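Local atomic coordinates of N-acetylglucosaminidase (Paenibacillus barengoltzii, PDB entry 6INX), a protein that probably hydrolyses the glycosidic bonds of beta-linked N-acetylglucosamine in glycans, being a family 18 glycoside hydrolase with a TIM-barrel core. Residues Ile42-Leu47 and Thr99-Asp104; Val106-Glu111 and Thr131-Thr136; Ile211-Ser216 and Arg307-Tyr312; Gly250-Ser255 and Tyr281-Ala286. One frame throughout, in Å; residues are numbered along the deposited sequence.

Overall arrangement
The four contacts join successive parts of a family 18 barrel. Interactions 1 and 2 come first along the chain and follow in series, since helix 84-100 leads into strand 105-109; their centres lie about 16 Å apart and both reach the barrel sheet. Interaction 3 sits about 25 Å from interaction 2, between centres, and joins helices 213-222 and 303-316. Nested in the loop that it closes is interaction 4, about 17 Å away between centres, which sets loop 250-255 against the end of strand 279-283, in the antiparallel sheet inserted between barrel strands 230-235 and 320-324. Packing of Tyr308 against Trp282 ties interactions 3 and 4, and hence barrel wall to inserted sheet.

Interaction 1 of 4, residues Ile42-Leu47 and Thr99-Asp104; sequences IQTGHL and TEYALD
Thr44 and Tyr101 meet where a short strand and a long helix both give way to loop, and the threonine side chain can be followed outward atom by atom. Its CB sets off toward 99-104 and there divides into a methyl and a hydroxyl. With chi1 at 60°, OG1 lies between the backbone N and the carbonyl carbon, which leaves CG2 beside the backbone N. OG1 ends 3.8 Å from Tyr101 CE2, coming to the ring at its edge and near its plane, as the two side chains run past each other in opposite directions. The same OG1 is 2.7 Å from a water oxygen, and this water donates to Glu100 OE1 at 2.8 Å. The direct separation of Thr44 OG1 and Glu100 OE1 is 4.3 Å, and the angle at the water, about 102°, is close to tetrahedral. Glu100 OE2 is taken by a salt bridge to Arg96, within helix 84-100. Behind Thr44 a type I turn runs to Leu47, closed by Leu47 N on Thr44 O at 3.0 Å, while Leu67 of strand 64-70 touches the threonine side chain. Only 88 Å² is buried in all. The chemistry is thus that of a surface seam on the barrel's outside: an oxygen at an aromatic edge, and a water carrying the polar link to a carboxylate already engaged by an arginine.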
# COMPACT_ATOMS: atom_id res chain seq x y z
N ILE A 42 -9.70 -11.06 -29.36
CA ILE A 42 -10.85 -10.36 -28.80
C ILE A 42 -12.13 -11.00 -29.29
O ILE A 42 -12.33 -11.20 -30.49
CB ILE A 42 -10.79 -8.87 -29.20
CG1 ILE A 42 -9.59 -8.20 -28.54
CG2 ILE A 42 -12.07 -8.16 -28.77
CD1 ILE A 42 -9.26 -6.82 -29.12
N GLN A 43 -13.02 -11.33 -28.35
CA GLN A 43 -14.28 -11.99 -28.62
C GLN A 43 -15.43 -11.03 -28.34
O GLN A 43 -15.47 -10.40 -27.28
CB GLN A 43 -14.44 -13.22 -27.74
CG GLN A 43 -13.33 -14.25 -27.87
CD GLN A 43 -13.23 -14.85 -29.26
OE1 GLN A 43 -14.23 -14.95 -29.98
NE2 GLN A 43 -12.02 -15.24 -29.65
N THR A 44 -16.36 -10.93 -29.29
CA THR A 44 -17.55 -10.08 -29.15
C THR A 44 -18.86 -10.85 -29.22
O THR A 44 -19.92 -10.23 -29.09
CB THR A 44 -17.57 -8.97 -30.21
OG1 THR A 44 -17.58 -9.56 -31.52
CG2 THR A 44 -16.35 -8.06 -30.06
N GLY A 45 -18.82 -12.18 -29.40
CA GLY A 45 -20.04 -12.94 -29.66
C GLY A 45 -21.02 -12.98 -28.51
O GLY A 45 -22.21 -13.24 -28.73
N HIS A 46 -20.56 -12.73 -27.29
CA HIS A 46 -21.45 -12.71 -26.14
C HIS A 46 -22.17 -11.38 -25.97
O HIS A 46 -23.13 -11.29 -25.19
CB HIS A 46 -20.64 -13.00 -24.87
CG HIS A 46 -19.52 -12.03 -24.65
ND1 HIS A 46 -18.41 -11.98 -25.47
CD2 HIS A 46 -19.36 -11.05 -23.73
CE1 HIS A 46 -17.61 -11.02 -25.05
NE2 HIS A 46 -18.15 -10.44 -24.00
N LEU A 47 -21.73 -10.33 -26.67
CA LEU A 47 -22.34 -9.01 -26.52
C LEU A 47 -23.59 -8.92 -27.38
O LEU A 47 -23.62 -9.42 -28.51
CB LEU A 47 -21.34 -7.94 -26.94
CG LEU A 47 -20.03 -7.98 -26.15
CD1 LEU A 47 -18.99 -7.06 -26.77
CD2 LEU A 47 -20.27 -7.61 -24.69
N THR A 99 -14.36 -3.36 -37.92
CA THR A 99 -14.94 -3.51 -39.25
C THR A 99 -16.28 -4.24 -39.24
O THR A 99 -17.09 -4.02 -40.14
CB THR A 99 -13.97 -4.21 -40.21
OG1 THR A 99 -13.58 -5.48 -39.68
CG2 THR A 99 -12.74 -3.35 -40.45
N GLU A 100 -16.52 -5.08 -38.23
CA GLU A 100 -17.79 -5.78 -38.09
C GLU A 100 -18.87 -4.90 -37.48
O GLU A 100 -20.06 -5.12 -37.73
CB GLU A 100 -17.60 -7.02 -37.21
CG GLU A 100 -16.90 -8.18 -37.90
CD GLU A 100 -16.90 -9.45 -37.05
OE1 GLU A 100 -17.00 -9.35 -35.81
OE2 GLU A 100 -16.82 -10.56 -37.64
N TYR A 101 -18.48 -3.93 -36.65
CA TYR A 101 -19.43 -3.10 -35.93
C TYR A 101 -19.00 -1.64 -36.02
O TYR A 101 -17.88 -1.32 -36.41
CB TYR A 101 -19.51 -3.52 -34.46
CG TYR A 101 -19.99 -4.94 -34.28
CD1 TYR A 101 -21.31 -5.27 -34.55
CD2 TYR A 101 -19.13 -5.94 -33.86
CE1 TYR A 101 -21.76 -6.56 -34.40
CE2 TYR A 101 -19.57 -7.24 -33.71
CZ TYR A 101 -20.89 -7.54 -33.98
OH TYR A 101 -21.36 -8.83 -33.83
N ALA A 102 -19.92 -0.75 -35.62
CA ALA A 102 -19.68 0.68 -35.68
C ALA A 102 -18.86 1.12 -34.48
O ALA A 102 -19.26 2.02 -33.73
CB ALA A 102 -21.00 1.44 -35.75
N LEU A 103 -17.72 0.48 -34.28
CA LEU A 103 -16.81 0.80 -33.19
C LEU A 103 -15.69 1.68 -33.72
O LEU A 103 -15.21 1.49 -34.84
CB LEU A 103 -16.21 -0.48 -32.61
CG LEU A 103 -17.21 -1.37 -31.86
CD1 LEU A 103 -16.67 -2.78 -31.68
CD2 LEU A 103 -17.53 -0.75 -30.51
N ASP A 104 -15.29 2.66 -32.91
CA ASP A 104 -14.23 3.58 -33.29
C ASP A 104 -12.86 3.16 -32.78
O ASP A 104 -11.87 3.79 -33.14
CB ASP A 104 -14.56 4.99 -32.79
CG ASP A 104 -15.84 5.52 -33.40
OD1 ASP A 104 -15.95 5.47 -34.64
OD2 ASP A 104 -16.75 5.94 -32.65
O HOH W 1 -15.77 -8.65 -33.35

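Interaction 2 of 4, residues Val106-Glu111 and Thr131-Thr136; sequences VDLDWE and TLLLRT
Leu108 and Leu133 form the centre of a wholly apolar contact, their CD2 methyls 3.8 Å apart. Leu108 CD2 also meets Leu134 CD2, at 4.0 Å, so one methyl from the strand is shared by two successive leucines of the helix; Leu108 crosses each of them obliquely. The helical pair reach it by different routes: Leu133 holds CG anti to the backbone N (chi1 171°), whereas Leu134, with CG beside its backbone N (chi1 -67°), reaches across with its CD2 methyl. Leu133 CD2 has a second neighbour in Trp110 CZ3, 4.2 Å away, approached obliquely to the indole. Strand 105-109 and helix 126-148 are consecutive elements of the TIM barrel, and 104-111 matches the DxxDxDxE signature of family 18, whose last acid is the proton donor in relatives. The alternation of the strand sends Leu108 and Trp110 outward to the helix and Asp107 inward, where it bonds with Tyr10, Ser68 and Thr155. Further aromatic packing holds the indole, stacked with Phe77 and met nearly at right angles by Phe130. Within the helix, Thr136 OG1 donates to Leu132 O at 2.8 Å, and Thr136 N reaches that oxygen from the opposite face of the carbonyl plane, at 3.0 Å. These two donors satisfy a carbonyl on the side of the helix turned from the strand.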
# COMPACT_ATOMS: atom_id res chain seq x y z
N VAL A 106 -10.57 0.48 -29.64
CA VAL A 106 -10.49 -0.50 -28.56
C VAL A 106 -9.86 0.15 -27.34
O VAL A 106 -8.86 0.88 -27.45
CB VAL A 106 -9.67 -1.73 -29.00
CG1 VAL A 106 -9.40 -2.67 -27.81
CG2 VAL A 106 -10.40 -2.47 -30.10
N ASP A 107 -10.44 -0.11 -26.18
CA ASP A 107 -9.87 0.26 -24.89
C ASP A 107 -9.43 -1.04 -24.22
O ASP A 107 -10.27 -1.87 -23.87
CB ASP A 107 -10.92 0.98 -24.05
CG ASP A 107 -10.48 1.16 -22.61
OD1 ASP A 107 -9.41 1.77 -22.40
OD2 ASP A 107 -11.20 0.69 -21.70
N LEU A 108 -8.13 -1.22 -24.02
CA LEU A 108 -7.64 -2.46 -23.42
C LEU A 108 -7.62 -2.33 -21.90
O LEU A 108 -6.99 -1.41 -21.36
CB LEU A 108 -6.23 -2.77 -23.91
CG LEU A 108 -5.93 -4.27 -23.93
CD1 LEU A 108 -6.65 -4.93 -25.09
CD2 LEU A 108 -4.43 -4.50 -24.02
N ASP A 109 -8.29 -3.26 -21.22
CA ASP A 109 -8.42 -3.23 -19.77
C ASP A 109 -7.85 -4.51 -19.16
O ASP A 109 -8.57 -5.28 -18.52
CB ASP A 109 -9.91 -3.06 -19.41
CG ASP A 109 -10.14 -2.79 -17.96
OD1 ASP A 109 -9.17 -2.47 -17.24
OD2 ASP A 109 -11.31 -2.87 -17.52
N TRP A 110 -6.57 -4.76 -19.37
CA TRP A 110 -5.85 -5.87 -18.76
C TRP A 110 -5.48 -5.47 -17.33
O TRP A 110 -4.77 -4.49 -17.12
CB TRP A 110 -4.60 -6.13 -19.60
CG TRP A 110 -3.61 -7.17 -19.11
CD1 TRP A 110 -3.69 -7.95 -17.99
CD2 TRP A 110 -2.38 -7.52 -19.74
NE1 TRP A 110 -2.58 -8.77 -17.89
CE2 TRP A 110 -1.76 -8.52 -18.96
CE3 TRP A 110 -1.74 -7.09 -20.91
CZ2 TRP A 110 -0.54 -9.09 -19.30
CZ3 TRP A 110 -0.54 -7.68 -21.26
CH2 TRP A 110 0.06 -8.65 -20.45
N GLU A 111 -5.97 -6.22 -16.35
CA GLU A 111 -5.78 -5.85 -14.95
C GLU A 111 -5.03 -6.97 -14.23
O GLU A 111 -5.66 -7.86 -13.66
CB GLU A 111 -7.16 -5.58 -14.31
CG GLU A 111 -7.91 -4.45 -15.03
CD GLU A 111 -9.23 -4.05 -14.38
OE1 GLU A 111 -9.48 -4.45 -13.23
OE2 GLU A 111 -10.02 -3.33 -15.03
N THR A 131 3.99 -3.55 -23.86
CA THR A 131 4.38 -2.54 -24.83
C THR A 131 4.31 -3.10 -26.24
O THR A 131 3.80 -2.45 -27.16
CB THR A 131 5.80 -2.07 -24.54
OG1 THR A 131 5.86 -1.61 -23.18
CG2 THR A 131 6.17 -0.93 -25.49
N LEU A 132 4.85 -4.31 -26.44
CA LEU A 132 4.81 -4.94 -27.76
C LEU A 132 3.38 -5.19 -28.21
O LEU A 132 3.05 -5.02 -29.39
CB LEU A 132 5.59 -6.25 -27.74
CG LEU A 132 7.06 -6.18 -27.33
CD1 LEU A 132 7.66 -7.57 -27.26
CD2 LEU A 132 7.83 -5.28 -28.30
N LEU A 133 2.52 -5.64 -27.29
CA LEU A 133 1.13 -5.88 -27.64
C LEU A 133 0.45 -4.60 -28.13
O LEU A 133 -0.23 -4.61 -29.17
CB LEU A 133 0.39 -6.46 -26.43
CG LEU A 133 -1.14 -6.58 -26.55
CD1 LEU A 133 -1.49 -7.60 -27.63
CD2 LEU A 133 -1.82 -6.93 -25.22
N LEU A 134 0.59 -3.51 -27.38
CA LEU A 134 -0.07 -2.26 -27.76
C LEU A 134 0.51 -1.70 -29.05
O LEU A 134 -0.23 -1.14 -29.87
CB LEU A 134 0.05 -1.24 -26.63
CG LEU A 134 -0.74 -1.61 -25.37
CD1 LEU A 134 -0.39 -0.66 -24.22
CD2 LEU A 134 -2.22 -1.56 -25.66
N ARG A 135 1.82 -1.82 -29.24
CA ARG A 135 2.42 -1.38 -30.50
C ARG A 135 1.82 -2.13 -31.67
O ARG A 135 1.44 -1.53 -32.69
CB ARG A 135 3.94 -1.59 -30.45
CG ARG A 135 4.64 -1.15 -31.73
CD ARG A 135 6.13 -1.49 -31.75
NE ARG A 135 6.80 -1.16 -30.50
CZ ARG A 135 8.12 -1.16 -30.34
NH1 ARG A 135 8.91 -1.47 -31.37
NH2 ARG A 135 8.65 -0.85 -29.17
N THR A 136 1.69 -3.46 -31.54
CA THR A 136 1.17 -4.27 -32.63
C THR A 136 -0.30 -3.96 -32.90
O THR A 136 -0.74 -3.90 -34.06
CB THR A 136 1.34 -5.75 -32.26
OG1 THR A 136 2.72 -6.01 -32.02
CG2 THR A 136 0.84 -6.65 -33.38

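Interaction 3 of 4, residues Ile211-Ser216 and Arg307-Tyr312; sequences ISVDAS and RYKCDY
Val213 faces Lys309 and Asp214 faces Tyr312 across two helices, the closest backbone pairs having their CA atoms 8.5 Å apart for Val213 and Lys309 and 8.7 Å for Asp214 and Tyr312. The tyrosine spans most of this gap. With CG anti to the backbone N (chi1 180°), its ring reaches across toward 211-216, and Tyr312 OH donates to Asp214 OD1 at 2.7 Å. The bond uses the anti lone pair of OD1, the one away from the other carboxylate oxygen. OD1 lies at the ring edge, near the ring plane, while the carboxylate itself is turned 84° from that plane. Replacing Tyr312 by a phenylalanine would probably leave Asp214 OD1 without this donor and its carboxylate freer to turn. Beside the polar link, Val213 uses both methyls: CG1 approaches Tyr312 CE1 to 4.3 Å, and CG2 lies 4.2 Å from Lys309 CE. That lysine runs on past the valine, extended beyond CB, and the ammonium of this buried residue is held by Asp301 in a salt bridge and by Thr199 and Gly233 O. Ser212 is the N-cap of helix 213-222, its OG accepting from Ala215 N at 3.0 Å in a nearly straight bond (N-H...O 167°). Asp214, in the first turn of that helix, would probably be stabilised as an anion by the helix start. Beneath the helices, Ile232 of barrel strand 230-235 touches both Val213 and Lys309, so the pair packs side by side on the outer face of the barrel wall.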
# COMPACT_ATOMS: atom_id res chain seq x y z
N ILE A 211 -2.25 6.60 -1.66
CA ILE A 211 -2.69 6.85 -3.03
C ILE A 211 -3.92 7.76 -3.05
O ILE A 211 -4.66 7.89 -2.08
CB ILE A 211 -2.95 5.51 -3.76
CG1 ILE A 211 -2.99 5.68 -5.29
CG2 ILE A 211 -4.22 4.86 -3.25
CD1 ILE A 211 -1.73 6.26 -5.92
N SER A 212 -4.11 8.42 -4.20
CA SER A 212 -5.19 9.36 -4.45
C SER A 212 -5.13 9.66 -5.95
O SER A 212 -4.18 9.27 -6.63
CB SER A 212 -5.03 10.65 -3.64
OG SER A 212 -3.86 11.35 -4.03
N VAL A 213 -6.15 10.37 -6.45
CA VAL A 213 -6.08 10.86 -7.83
C VAL A 213 -4.81 11.67 -8.04
O VAL A 213 -4.04 11.44 -8.99
CB VAL A 213 -7.31 11.72 -8.18
CG1 VAL A 213 -7.10 12.42 -9.54
CG2 VAL A 213 -8.60 10.91 -8.18
N ASP A 214 -4.57 12.63 -7.15
CA ASP A 214 -3.42 13.51 -7.28
C ASP A 214 -2.11 12.72 -7.25
O ASP A 214 -1.23 12.94 -8.09
CB ASP A 214 -3.50 14.55 -6.15
CG ASP A 214 -2.34 15.52 -6.13
OD1 ASP A 214 -2.04 16.16 -7.16
OD2 ASP A 214 -1.75 15.66 -5.03
N ALA A 215 -1.98 11.78 -6.31
CA ALA A 215 -0.75 11.00 -6.26
C ALA A 215 -0.59 10.11 -7.48
O ALA A 215 0.53 9.91 -7.97
CB ALA A 215 -0.69 10.17 -4.97
N SER A 216 -1.70 9.58 -8.00
CA SER A 216 -1.65 8.72 -9.18
C SER A 216 -1.23 9.51 -10.42
O SER A 216 -0.35 9.07 -11.16
CB SER A 216 -3.01 8.04 -9.38
OG SER A 216 -3.00 7.20 -10.53
N ARG A 307 -17.20 17.70 -8.75
CA ARG A 307 -16.82 19.07 -9.12
C ARG A 307 -15.37 19.34 -8.79
O ARG A 307 -14.65 19.95 -9.59
CB ARG A 307 -17.72 20.13 -8.45
CG ARG A 307 -17.26 21.63 -8.56
CD ARG A 307 -17.35 22.02 -10.03
NE ARG A 307 -17.00 23.38 -10.35
CZ ARG A 307 -17.87 24.33 -10.72
NH1 ARG A 307 -19.19 24.06 -10.82
NH2 ARG A 307 -17.42 25.55 -11.03
N TYR A 308 -14.90 18.88 -7.63
CA TYR A 308 -13.49 19.07 -7.30
C TYR A 308 -12.59 18.34 -8.29
O TYR A 308 -11.54 18.87 -8.68
CB TYR A 308 -13.21 18.61 -5.86
CG TYR A 308 -13.51 19.65 -4.80
CD1 TYR A 308 -12.67 20.74 -4.62
CD2 TYR A 308 -14.62 19.52 -3.97
CE1 TYR A 308 -12.94 21.70 -3.65
CE2 TYR A 308 -14.90 20.47 -2.99
CZ TYR A 308 -14.05 21.55 -2.84
OH TYR A 308 -14.32 22.50 -1.87
N LYS A 309 -12.98 17.14 -8.72
CA LYS A 309 -12.18 16.42 -9.70
C LYS A 309 -12.12 17.16 -11.03
O LYS A 309 -11.07 17.22 -11.67
CB LYS A 309 -12.74 15.01 -9.89
CG LYS A 309 -12.53 14.08 -8.69
CD LYS A 309 -12.98 12.65 -8.99
CE LYS A 309 -12.73 11.75 -7.78
NZ LYS A 309 -13.08 10.31 -8.03
N CYS A 310 -13.24 17.76 -11.44
CA CYS A 310 -13.27 18.52 -12.69
C CYS A 310 -12.40 19.77 -12.61
O CYS A 310 -11.66 20.09 -13.55
CB CYS A 310 -14.71 18.90 -13.05
SG CYS A 310 -15.75 17.51 -13.51
N ASP A 311 -12.49 20.50 -11.49
CA ASP A 311 -11.63 21.68 -11.30
C ASP A 311 -10.16 21.29 -11.35
O ASP A 311 -9.33 22.05 -11.88
CB ASP A 311 -11.93 22.36 -9.96
CG ASP A 311 -13.34 22.90 -9.87
OD1 ASP A 311 -13.98 23.13 -10.92
OD2 ASP A 311 -13.82 23.11 -8.73
N TYR A 312 -9.82 20.13 -10.78
CA TYR A 312 -8.44 19.65 -10.81
C TYR A 312 -7.99 19.35 -12.24
O TYR A 312 -6.87 19.69 -12.63
CB TYR A 312 -8.33 18.40 -9.94
CG TYR A 312 -6.95 17.76 -9.85
CD1 TYR A 312 -6.57 16.73 -10.72
CD2 TYR A 312 -6.05 18.16 -8.87
CE1 TYR A 312 -5.31 16.15 -10.63
CE2 TYR A 312 -4.78 17.58 -8.78
CZ TYR A 312 -4.43 16.57 -9.66
OH TYR A 312 -3.17 16.01 -9.56

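Interaction 4 of 4, residues Gly250-Ser255 and Tyr281-Ala286; sequences GLYQMS and YWDEEA
Leu251 and Asp283 are brought together by matching first torsions: each holds CG anti to the backbone N (chi1 -176° and -173°), and the two side chains meet at about a right angle, with Leu251 CD2 3.8 Å from Asp283 OD2. Next along the loop, Tyr252 lays its ring under its neighbour, Leu251 CG standing over the ring centre, and points its hydroxyl to the same carboxylate. Tyr252 OH and Asp283 OD2 are 4.2 Å apart, and a water in the ring plane bridges them, 2.6 Å from Tyr252 OH and donating to Asp283 OD2 over 2.6 Å. The other oxygen, OD1, turns back on its own chain in an Asx turn. Glu285 N lies 3.0 Å from Asp283 OD1, nearly in line with its carboxylate bond; Ala286 N, 3.0 Å from Asp283 OD1, comes from above the carboxylate plane. Were Asp283 replaced by an alanine, the two amides, the bridging water and His197, which also bonds OD2, would probably lose their acceptor. The aspartate ends strand 279-283, an outer strand of the antiparallel sheet inserted in the barrel, consistent with the insertion domain of many family 18 enzymes, while Tyr252 also packs on Glu117 of the second subunit. With four donors round one carboxylate, Asp283 is probably kept ionised, so loop and strand end are joined through a bridging water and a well-bonded carboxylate.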
# COMPACT_ATOMS: atom_id res chain seq x y z
N GLY A 250 -15.35 6.36 11.76
CA GLY A 250 -15.11 5.17 10.96
C GLY A 250 -13.92 5.24 10.03
O GLY A 250 -13.61 4.24 9.38
N LEU A 251 -13.24 6.39 9.93
CA LEU A 251 -12.20 6.62 8.94
C LEU A 251 -10.85 6.15 9.48
O LEU A 251 -10.47 6.50 10.60
CB LEU A 251 -12.15 8.10 8.58
CG LEU A 251 -11.18 8.53 7.48
CD1 LEU A 251 -11.58 7.93 6.15
CD2 LEU A 251 -11.15 10.05 7.37
N TYR A 252 -10.16 5.32 8.70
CA TYR A 252 -8.84 4.79 9.07
C TYR A 252 -8.94 3.85 10.27
O TYR A 252 -8.09 3.87 11.16
CB TYR A 252 -7.76 5.87 9.22
CG TYR A 252 -7.76 6.83 8.06
CD1 TYR A 252 -7.97 6.38 6.77
CD2 TYR A 252 -7.60 8.19 8.26
CE1 TYR A 252 -8.00 7.24 5.70
CE2 TYR A 252 -7.63 9.07 7.19
CZ TYR A 252 -7.84 8.58 5.91
OH TYR A 252 -7.89 9.43 4.83
N GLN A 253 -9.99 3.04 10.28
CA GLN A 253 -10.24 2.03 11.30
C GLN A 253 -10.12 0.65 10.69
O GLN A 253 -10.29 0.45 9.48
CB GLN A 253 -11.66 2.19 11.87
CG GLN A 253 -11.93 3.55 12.47
CD GLN A 253 -10.95 3.91 13.56
OE1 GLN A 253 -10.76 3.15 14.52
NE2 GLN A 253 -10.29 5.05 13.41
N MET A 254 -9.87 -0.34 11.54
CA MET A 254 -9.65 -1.70 11.08
C MET A 254 -10.96 -2.48 11.13
O MET A 254 -11.63 -2.52 12.17
CB MET A 254 -8.59 -2.41 11.92
CG MET A 254 -8.12 -3.73 11.30
SD MET A 254 -7.15 -4.75 12.42
CE MET A 254 -5.52 -4.09 12.12
N SER A 255 -11.31 -3.10 10.01
CA SER A 255 -12.41 -4.03 9.86
C SER A 255 -11.89 -5.46 9.93
O SER A 255 -10.72 -5.71 9.60
CB SER A 255 -13.06 -3.82 8.49
OG SER A 255 -14.09 -4.77 8.26
N TYR A 281 -20.35 12.61 6.06
CA TYR A 281 -19.25 13.48 6.43
C TYR A 281 -18.48 13.87 5.17
O TYR A 281 -18.49 13.16 4.16
CB TYR A 281 -18.32 12.78 7.41
CG TYR A 281 -19.03 12.38 8.68
CD1 TYR A 281 -19.37 13.34 9.63
CD2 TYR A 281 -19.37 11.06 8.93
CE1 TYR A 281 -20.03 13.00 10.78
CE2 TYR A 281 -20.03 10.70 10.09
CZ TYR A 281 -20.35 11.67 11.02
OH TYR A 281 -21.01 11.32 12.17
N TRP A 282 -17.85 15.04 5.23
CA TRP A 282 -17.03 15.53 4.14
C TRP A 282 -15.59 15.64 4.63
O TRP A 282 -15.33 16.26 5.67
CB TRP A 282 -17.52 16.90 3.65
CG TRP A 282 -16.68 17.52 2.57
CD1 TRP A 282 -15.82 18.57 2.70
CD2 TRP A 282 -16.59 17.10 1.20
NE1 TRP A 282 -15.21 18.83 1.49
CE2 TRP A 282 -15.67 17.95 0.56
CE3 TRP A 282 -17.22 16.10 0.45
CZ2 TRP A 282 -15.36 17.83 -0.79
CZ3 TRP A 282 -16.90 15.98 -0.90
CH2 TRP A 282 -15.98 16.84 -1.50
N ASP A 283 -14.68 14.99 3.92
CA ASP A 283 -13.25 15.08 4.21
C ASP A 283 -12.70 16.26 3.41
O ASP A 283 -12.51 16.17 2.20
CB ASP A 283 -12.56 13.77 3.83
CG ASP A 283 -11.12 13.71 4.26
OD1 ASP A 283 -10.45 14.76 4.23
OD2 ASP A 283 -10.65 12.60 4.58
N GLU A 284 -12.46 17.38 4.10
CA GLU A 284 -12.00 18.59 3.44
C GLU A 284 -10.59 18.48 2.90
O GLU A 284 -10.21 19.27 2.03
CB GLU A 284 -12.09 19.79 4.40
CG GLU A 284 -13.50 20.21 4.76
CD GLU A 284 -13.54 21.48 5.59
OE1 GLU A 284 -13.05 22.53 5.11
OE2 GLU A 284 -14.07 21.43 6.72
N GLU A 285 -9.79 17.53 3.39
CA GLU A 285 -8.46 17.38 2.83
C GLU A 285 -8.49 16.52 1.57
O GLU A 285 -7.94 16.91 0.54
CB GLU A 285 -7.48 16.80 3.85
CG GLU A 285 -6.05 16.81 3.33
CD GLU A 285 -5.04 16.33 4.36
OE1 GLU A 285 -5.46 15.73 5.35
OE2 GLU A 285 -3.83 16.56 4.16
N ALA A 286 -9.14 15.37 1.65
CA ALA A 286 -9.19 14.47 0.50
C ALA A 286 -10.15 14.95 -0.57
O ALA A 286 -10.06 14.49 -1.71
CB ALA A 286 -9.62 13.08 0.98
O HOH W 2 -8.21 11.97 5.26